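Local coordinates for protein acetone carboxylase alpha subunit (Xanthobacter autotrophicus Py2, PDB 5M45) that is the alpha subunit of acetone carboxylase, a hydantoinase B/oxoprolinase family protein that carries a manganese site and works within a six-chain assembly, at residues A[564-567]-A[568-572]; A[699-702]-A[703-707]; A[736-739]-A[740-744]. All coordinates share one frame; numbering follows the deposited sequence.

Contact 1 (A[564-567]-A[568-572])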
loop_
_atom_site.group_PDB
_atom_site.type_symbol
_atom_site.label_atom_id
_atom_site.label_comp_id
_atom_site.label_asym_id
_atom_site.label_seq_id
_atom_site.Cartn_x
_atom_site.Cartn_y
_atom_site.Cartn_z
ATOM N N LYS A 564 -25.880 -21.670 7.866
ATOM C CA LYS A 564 -27.179 -22.222 7.462
ATOM C C LYS A 564 -27.960 -22.762 8.654
ATOM O O LYS A 564 -28.430 -23.902 8.649
ATOM C CB LYS A 564 -26.977 -23.336 6.443
ATOM C CG LYS A 564 -26.204 -22.932 5.206
ATOM C CD LYS A 564 -25.578 -24.185 4.579
ATOM C CE LYS A 564 -25.442 -24.100 3.057
ATOM N NZ LYS A 564 -25.132 -22.735 2.523
ATOM N N THR A 565 -28.066 -21.911 9.671
ATOM C CA THR A 565 -28.610 -22.292 10.984
ATOM C C THR A 565 -30.113 -22.564 11.003
ATOM O O THR A 565 -30.597 -23.259 11.914
ATOM C CB THR A 565 -28.349 -21.172 12.019
ATOM O OG1 THR A 565 -28.999 -19.972 11.595
ATOM C CG2 THR A 565 -26.843 -20.926 12.188
ATOM N N ASN A 566 -30.840 -21.976 10.045
ATOM C CA ASN A 566 -32.315 -21.961 10.033
ATOM C C ASN A 566 -32.908 -21.165 11.218
ATOM O O ASN A 566 -34.077 -21.358 11.576
ATOM C CB ASN A 566 -32.869 -23.395 9.979
ATOM C CG ASN A 566 -34.326 -23.459 9.495
ATOM O OD1 ASN A 566 -34.751 -22.711 8.622
ATOM N ND2 ASN A 566 -35.098 -24.371 10.095
ATOM N N LEU A 567 -32.134 -20.253 11.812
ATOM C CA LEU A 567 -32.610 -19.542 13.014
ATOM C C LEU A 567 -33.817 -18.634 12.757
ATOM O O LEU A 567 -34.599 -18.430 13.657
ATOM C CB LEU A 567 -31.485 -18.774 13.729
ATOM C CG LEU A 567 -30.687 -19.639 14.727
ATOM C CD1 LEU A 567 -29.362 -18.953 15.098
ATOM C CD2 LEU A 567 -31.531 -19.946 15.980
ATOM N N LYS A 568 -33.970 -18.086 11.548
ATOM C CA LYS A 568 -35.167 -17.262 11.268
ATOM C C LYS A 568 -36.469 -18.051 11.585
ATOM O O LYS A 568 -37.345 -17.563 12.278
ATOM C CB LYS A 568 -35.181 -16.756 9.834
ATOM C CG LYS A 568 -36.321 -15.804 9.574
ATOM C CD LYS A 568 -36.314 -15.233 8.169
ATOM C CE LYS A 568 -37.643 -14.552 7.949
ATOM N NZ LYS A 568 -37.490 -13.224 7.307
ATOM N N GLU A 569 -36.539 -19.277 11.084
ATOM C CA GLU A 569 -37.699 -20.156 11.295
ATOM C C GLU A 569 -37.772 -20.671 12.743
ATOM O O GLU A 569 -38.875 -20.760 13.306
ATOM C CB GLU A 569 -37.666 -21.319 10.302
ATOM C CG GLU A 569 -38.919 -22.173 10.201
ATOM C CD GLU A 569 -40.205 -21.295 10.160
ATOM O OE1 GLU A 569 -41.005 -21.340 11.170
ATOM O OE2 GLU A 569 -40.389 -20.519 9.149
ATOM N N LEU A 570 -36.627 -20.992 13.350
ATOM C CA LEU A 570 -36.600 -21.439 14.743
ATOM C C LEU A 570 -37.070 -20.345 15.708
ATOM O O LEU A 570 -37.830 -20.617 16.639
ATOM C CB LEU A 570 -35.220 -21.982 15.140
ATOM C CG LEU A 570 -34.723 -23.225 14.394
ATOM C CD1 LEU A 570 -33.247 -23.434 14.642
ATOM C CD2 LEU A 570 -35.481 -24.488 14.771
ATOM N N ILE A 571 -36.652 -19.104 15.471
ATOM C CA ILE A 571 -37.116 -17.962 16.249
ATOM C C ILE A 571 -38.647 -17.799 16.100
ATOM O O ILE A 571 -39.361 -17.725 17.102
ATOM C CB ILE A 571 -36.369 -16.669 15.838
ATOM C CG1 ILE A 571 -34.902 -16.719 16.335
ATOM C CG2 ILE A 571 -37.057 -15.437 16.367
ATOM C CD1 ILE A 571 -33.977 -15.794 15.563
ATOM N N ALA A 572 -39.121 -17.769 14.857
ATOM C CA ALA A 572 -40.546 -17.592 14.564
ATOM C C ALA A 572 -41.439 -18.712 15.106
ATOM O O ALA A 572 -42.553 -18.444 15.501
ATOM C CB ALA A 572 -40.756 -17.436 13.053
HETATM O O HOH W 1 -34.792 -20.059 8.535
#
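The carbonyl of N566 takes the amide of L570 in a nearly straight bond, N to O 3.1 Å. A weak, strongly bent approach from E569 N reaches the same oxygen. One residue on, L567 O receives I571 N at 2.8 Å. These bonds close the first turn of helix 567-573, which follows strand 559-563 after a three-residue loop. N566 sits at the N-cap position, yet its side chain makes no direct capping bond. Instead, a water bridges its OD1 (2.7 Å) to the backbone N of E569, consistent with a water-mediated cap. One residue earlier comes an ST turn, in which T565 OG1 accepts from L567 N; the same hydroxyl is also bonded to the carbonyl of Y615. Side-chain packing is modest. The amide of N566 runs alongside the E569 side chain, pointing the same way, with OD1 3.6 Å from E569 CB and the amide and carboxylate planes 47° apart; CG of N566 stands trans to its backbone N (chi1 -161°), which brings the amide beside the helix start. On the apolar side, L567 CD2 meets L570 CD1 at 4.1 Å, the two leucines slanting across each other, and L567 CB lies 4.3 Å from I571 CD1. L567 also packs on I577, whereas I571 touches an apolar side chain of another protein's chain.

Contact 2 (A[699-702]-A[703-707]); sequences KGER and EKILA
From R702 O to L706 N (2.9 Å) and from E701 O to I705 N (3.0 Å) run sound i to i+4 helical bonds, while those from K699 O to E703 N and from G700 O to K704 N are weak. R702 extends fully from CG to NE, and L706 CD1 lies over one face of its guanidinium, 3.7 Å from NH1 and displaced toward the rim. NE and NH2 donate to the carbonyls of W736 and D737. On another side of the helix, E701 bends at chi2 (76°), bringing OE1 to 4.0 Å from K704 CD. Their charged ends stay 4.4 Å apart, OE1 to NZ, beyond a salt bridge; a water donates to E701 OE1 and is only weakly shared with K704 NZ, and E701 OE2 bonds to the backbone of another protein's chain. A second water links G700 O to E703 OE1. In these last turns of helix 694-706 the charged K699, E703 and K704 are exposed, while I705, on the buried side, packs on W736 and on an aromatic side chain of another protein's chain, a pattern consistent with an amphipathic helix.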
loop_
_atom_site.group_PDB
_atom_site.type_symbol
_atom_site.label_atom_id
_atom_site.label_comp_id
_atom_site.label_asym_id
_atom_site.label_seq_id
_atom_site.Cartn_x
_atom_site.Cartn_y
_atom_site.Cartn_z
ATOM N N LYS A 699 15.456 -40.664 30.255
ATOM C CA LYS A 699 15.983 -41.759 29.451
ATOM C C LYS A 699 15.083 -42.054 28.231
ATOM O O LYS A 699 15.591 -42.195 27.068
ATOM C CB LYS A 699 16.134 -43.003 30.349
ATOM C CG LYS A 699 16.833 -44.165 29.739
ATOM C CD LYS A 699 16.805 -45.356 30.715
ATOM C CE LYS A 699 17.261 -46.635 29.979
ATOM N NZ LYS A 699 17.948 -47.629 30.873
ATOM N N GLY A 700 13.767 -42.115 28.459
ATOM C CA GLY A 700 12.815 -42.371 27.358
ATOM C C GLY A 700 12.670 -41.196 26.369
ATOM O O GLY A 700 12.527 -41.405 25.140
ATOM N N GLU A 701 12.679 -39.967 26.892
ATOM C CA GLU A 701 12.611 -38.784 26.019
ATOM C C GLU A 701 13.865 -38.636 25.124
ATOM O O GLU A 701 13.748 -38.336 23.926
ATOM C CB GLU A 701 12.357 -37.519 26.836
ATOM C CG GLU A 701 11.999 -36.281 26.004
ATOM C CD GLU A 701 10.553 -36.275 25.467
ATOM O OE1 GLU A 701 9.857 -37.304 25.458
ATOM O OE2 GLU A 701 10.060 -35.237 25.055
ATOM N N ARG A 702 15.050 -38.872 25.705
ATOM C CA ARG A 702 16.305 -38.906 24.960
ATOM C C ARG A 702 16.286 -39.903 23.756
ATOM O O ARG A 702 16.799 -39.560 22.665
ATOM C CB ARG A 702 17.478 -39.236 25.901
ATOM C CG ARG A 702 18.859 -39.293 25.227
ATOM C CD ARG A 702 19.950 -39.555 26.239
ATOM N NE ARG A 702 21.256 -39.569 25.593
ATOM C CZ ARG A 702 21.823 -40.644 25.038
ATOM N NH1 ARG A 702 21.242 -41.847 25.021
ATOM N NH2 ARG A 702 23.013 -40.516 24.483
ATOM N N GLU A 703 15.698 -41.091 23.953
ATOM C CA GLU A 703 15.527 -42.053 22.878
ATOM C C GLU A 703 14.701 -41.492 21.711
ATOM O O GLU A 703 15.050 -41.692 20.538
ATOM C CB GLU A 703 14.909 -43.391 23.372
ATOM C CG GLU A 703 14.604 -44.339 22.198
ATOM C CD GLU A 703 13.968 -45.683 22.588
ATOM O OE1 GLU A 703 13.504 -45.870 23.776
ATOM O OE2 GLU A 703 13.941 -46.573 21.671
ATOM N N LYS A 704 13.616 -40.786 22.034
ATOM C CA LYS A 704 12.813 -40.147 20.998
ATOM C C LYS A 704 13.570 -39.049 20.248
ATOM O O LYS A 704 13.417 -38.935 19.025
ATOM C CB LYS A 704 11.541 -39.558 21.599
ATOM C CG LYS A 704 10.638 -40.650 22.117
ATOM C CD LYS A 704 9.331 -40.107 22.630
ATOM C CE LYS A 704 8.561 -41.251 23.225
ATOM N NZ LYS A 704 7.448 -40.702 24.004
ATOM N N ILE A 705 14.364 -38.259 20.962
ATOM C CA ILE A 705 15.169 -37.204 20.324
ATOM C C ILE A 705 16.176 -37.843 19.344
ATOM O O ILE A 705 16.291 -37.410 18.176
ATOM C CB ILE A 705 15.929 -36.346 21.358
ATOM C CG1 ILE A 705 14.930 -35.562 22.234
ATOM C CG2 ILE A 705 16.913 -35.396 20.655
ATOM C CD1 ILE A 705 15.515 -34.986 23.520
ATOM N N LEU A 706 16.882 -38.881 19.804
ATOM C CA LEU A 706 17.827 -39.592 18.929
ATOM C C LEU A 706 17.138 -40.156 17.674
ATOM O O LEU A 706 17.699 -40.101 16.588
ATOM C CB LEU A 706 18.548 -40.699 19.698
ATOM C CG LEU A 706 19.575 -40.265 20.748
ATOM C CD1 LEU A 706 19.931 -41.465 21.610
ATOM C CD2 LEU A 706 20.813 -39.712 20.073
ATOM N N ALA A 707 15.914 -40.673 17.817
ATOM C CA ALA A 707 15.146 -41.200 16.684
ATOM C C ALA A 707 14.396 -40.127 15.850
ATOM O O ALA A 707 13.723 -40.461 14.881
ATOM C CB ALA A 707 14.159 -42.258 17.181
HETATM O O HOH W 2 11.361 -43.822 24.046
HETATM O O HOH W 3 8.850 -39.259 26.685
#

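Contact 3 (A[736-739]-A[740-744]); sequences WDLP and DSWTL. Unlike the reference sequence in segment 736-739: D737 (reference Ser).
L738 and W742 meet across a tight turn in the loop that follows helix 726-735, a local contact in which an aliphatic side chain covers an indole. CD1 of L738 stands over one face of the six-membered ring, 3.9 Å from its centroid and 16° off the ring normal, a CH-pi contact. The methyl is offset toward the rim, with CE3 its nearest ring atom. In W742, chi1 of -178° carries the indole toward L738, and chi2 near 91° turns its face to the methyl, while L738 reaches it with CG beside its own backbone N. Between L738 and W742 the chain folds back in a type I beta turn from P739 to W742: W742 N bonds to P739 O at 3.1 Å, the donor standing well above the carbonyl plane. S741 OG lies 3.6 Å from P739 CG, and a water bridges L738 O (2.8 Å) to D740 OD1, tying the carbonyl ahead of the turn to a side chain within it. P739 CG also rests against W742 CB at 4.2 Å. Upstream, D737, which differs from the reference sequence, leaves the helix with positive phi in a Schellman motif. At the end of the turn, the indole NE1 donates to the carbonyl of I705, and K708 makes a cation-pi contact with the ring. L738 packs on L706 of helix 694-706, W742 reaches F722 of helix 712-724, and both touch F732, so the turn is wedged among helices 694-706, 712-724 and 726-735.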
loop_
_atom_site.group_PDB
_atom_site.type_symbol
_atom_site.label_atom_id
_atom_site.label_comp_id
_atom_site.label_asym_id
_atom_site.label_seq_id
_atom_site.Cartn_x
_atom_site.Cartn_y
_atom_site.Cartn_z
ATOM N N TRP A 736 20.883 -33.308 27.057
ATOM C CA TRP A 736 20.414 -34.626 26.591
ATOM C C TRP A 736 21.529 -35.638 26.258
ATOM O O TRP A 736 21.249 -36.751 25.768
ATOM C CB TRP A 736 19.482 -34.443 25.387
ATOM C CG TRP A 736 18.158 -33.800 25.719
ATOM C CD1 TRP A 736 17.694 -32.598 25.278
ATOM C CD2 TRP A 736 17.126 -34.347 26.555
ATOM N NE1 TRP A 736 16.454 -32.357 25.783
ATOM C CE2 TRP A 736 16.070 -33.420 26.571
ATOM C CE3 TRP A 736 17.002 -35.532 27.294
ATOM C CZ2 TRP A 736 14.879 -33.636 27.303
ATOM C CZ3 TRP A 736 15.809 -35.747 28.016
ATOM C CH2 TRP A 736 14.780 -34.802 28.019
ATOM N N ASP A 737 22.779 -35.257 26.523
ATOM C CA ASP A 737 23.964 -36.128 26.300
ATOM C C ASP A 737 23.980 -36.693 24.875
ATOM O O ASP A 737 24.091 -37.905 24.669
ATOM C CB ASP A 737 23.982 -37.206 27.378
ATOM C CG ASP A 737 25.241 -38.065 27.360
ATOM O OD1 ASP A 737 26.339 -37.546 27.080
ATOM O OD2 ASP A 737 25.136 -39.301 27.661
ATOM N N LEU A 738 23.814 -35.822 23.886
ATOM C CA LEU A 738 23.718 -36.257 22.475
ATOM C C LEU A 738 25.112 -36.344 21.846
ATOM O O LEU A 738 25.936 -35.488 22.080
ATOM C CB LEU A 738 22.832 -35.322 21.649
ATOM C CG LEU A 738 21.406 -35.148 22.220
ATOM C CD1 LEU A 738 20.649 -34.056 21.487
ATOM C CD2 LEU A 738 20.621 -36.454 22.173
ATOM N N PRO A 739 25.365 -37.386 21.032
ATOM C CA PRO A 739 26.631 -37.473 20.340
ATOM C C PRO A 739 26.738 -36.437 19.192
ATOM O O PRO A 739 25.716 -35.982 18.658
ATOM C CB PRO A 739 26.593 -38.884 19.764
ATOM C CG PRO A 739 25.155 -39.115 19.466
ATOM C CD PRO A 739 24.443 -38.450 20.600
ATOM N N ASP A 740 27.969 -36.097 18.823
ATOM C CA ASP A 740 28.218 -35.211 17.685
ATOM C C ASP A 740 27.700 -35.719 16.336
ATOM O O ASP A 740 27.415 -34.905 15.455
ATOM C CB ASP A 740 29.716 -34.838 17.574
ATOM C CG ASP A 740 30.190 -33.943 18.722
ATOM O OD1 ASP A 740 29.351 -33.349 19.427
ATOM O OD2 ASP A 740 31.413 -33.849 18.932
ATOM N N SER A 741 27.542 -37.030 16.190
ATOM C CA SER A 741 26.950 -37.625 14.982
ATOM C C SER A 741 25.426 -37.346 14.801
ATOM O O SER A 741 24.909 -37.498 13.704
ATOM C CB SER A 741 27.189 -39.124 14.995
ATOM O OG SER A 741 26.615 -39.671 16.172
ATOM N N TRP A 742 24.722 -36.968 15.870
ATOM C CA TRP A 742 23.320 -36.528 15.774
ATOM C C TRP A 742 23.275 -35.069 15.283
ATOM O O TRP A 742 23.946 -34.226 15.851
ATOM C CB TRP A 742 22.621 -36.641 17.150
ATOM C CG TRP A 742 21.149 -36.263 17.194
ATOM C CD1 TRP A 742 20.095 -37.084 17.010
ATOM C CD2 TRP A 742 20.599 -34.961 17.452
ATOM N NE1 TRP A 742 18.915 -36.391 17.131
ATOM C CE2 TRP A 742 19.195 -35.080 17.400
ATOM C CE3 TRP A 742 21.157 -33.698 17.714
ATOM C CZ2 TRP A 742 18.345 -33.992 17.619
ATOM C CZ3 TRP A 742 20.305 -32.615 17.918
ATOM C CH2 TRP A 742 18.921 -32.788 17.889
ATOM N N THR A 743 22.507 -34.804 14.225
ATOM C CA THR A 743 22.304 -33.439 13.716
ATOM C C THR A 743 20.814 -33.255 13.333
ATOM O O THR A 743 20.114 -34.252 13.041
ATOM C CB THR A 743 23.171 -33.102 12.481
ATOM O OG1 THR A 743 22.792 -33.930 11.377
ATOM C CG2 THR A 743 24.696 -33.324 12.773
ATOM N N LEU A 744 20.358 -31.996 13.339
ATOM C CA LEU A 744 18.971 -31.630 13.017
ATOM C C LEU A 744 18.898 -30.477 11.987
ATOM O O LEU A 744 18.470 -29.341 12.328
ATOM C CB LEU A 744 18.204 -31.322 14.305
ATOM C CG LEU A 744 16.671 -31.332 14.176
ATOM C CD1 LEU A 744 16.078 -32.751 14.033
ATOM C CD2 LEU A 744 16.073 -30.560 15.351
HETATM O O HOH W 4 26.881 -33.388 20.463
#

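In the fold
Along the chain the three contacts come in series. Contact 1 lies in the hydantoinase B/oxoprolinase region, where helix 567-573 follows a strand of a five-stranded antiparallel sheet. It is remote from the others: its centre is 54 Å from that of contact 2 and 60 Å from that of contact 3, with no touch. Contacts 2 and 3, centres 11 Å apart, are neighbours in the helical C-terminal part, separated in sequence by helices 712-724 and 726-735. There E701 and I705 pack on W736, so the two form one helical packing unit that fastens the loop after helix 726-735 to helix 694-706, while contact 1 belongs to a separate region. Each contact has a chain of another protein within reach.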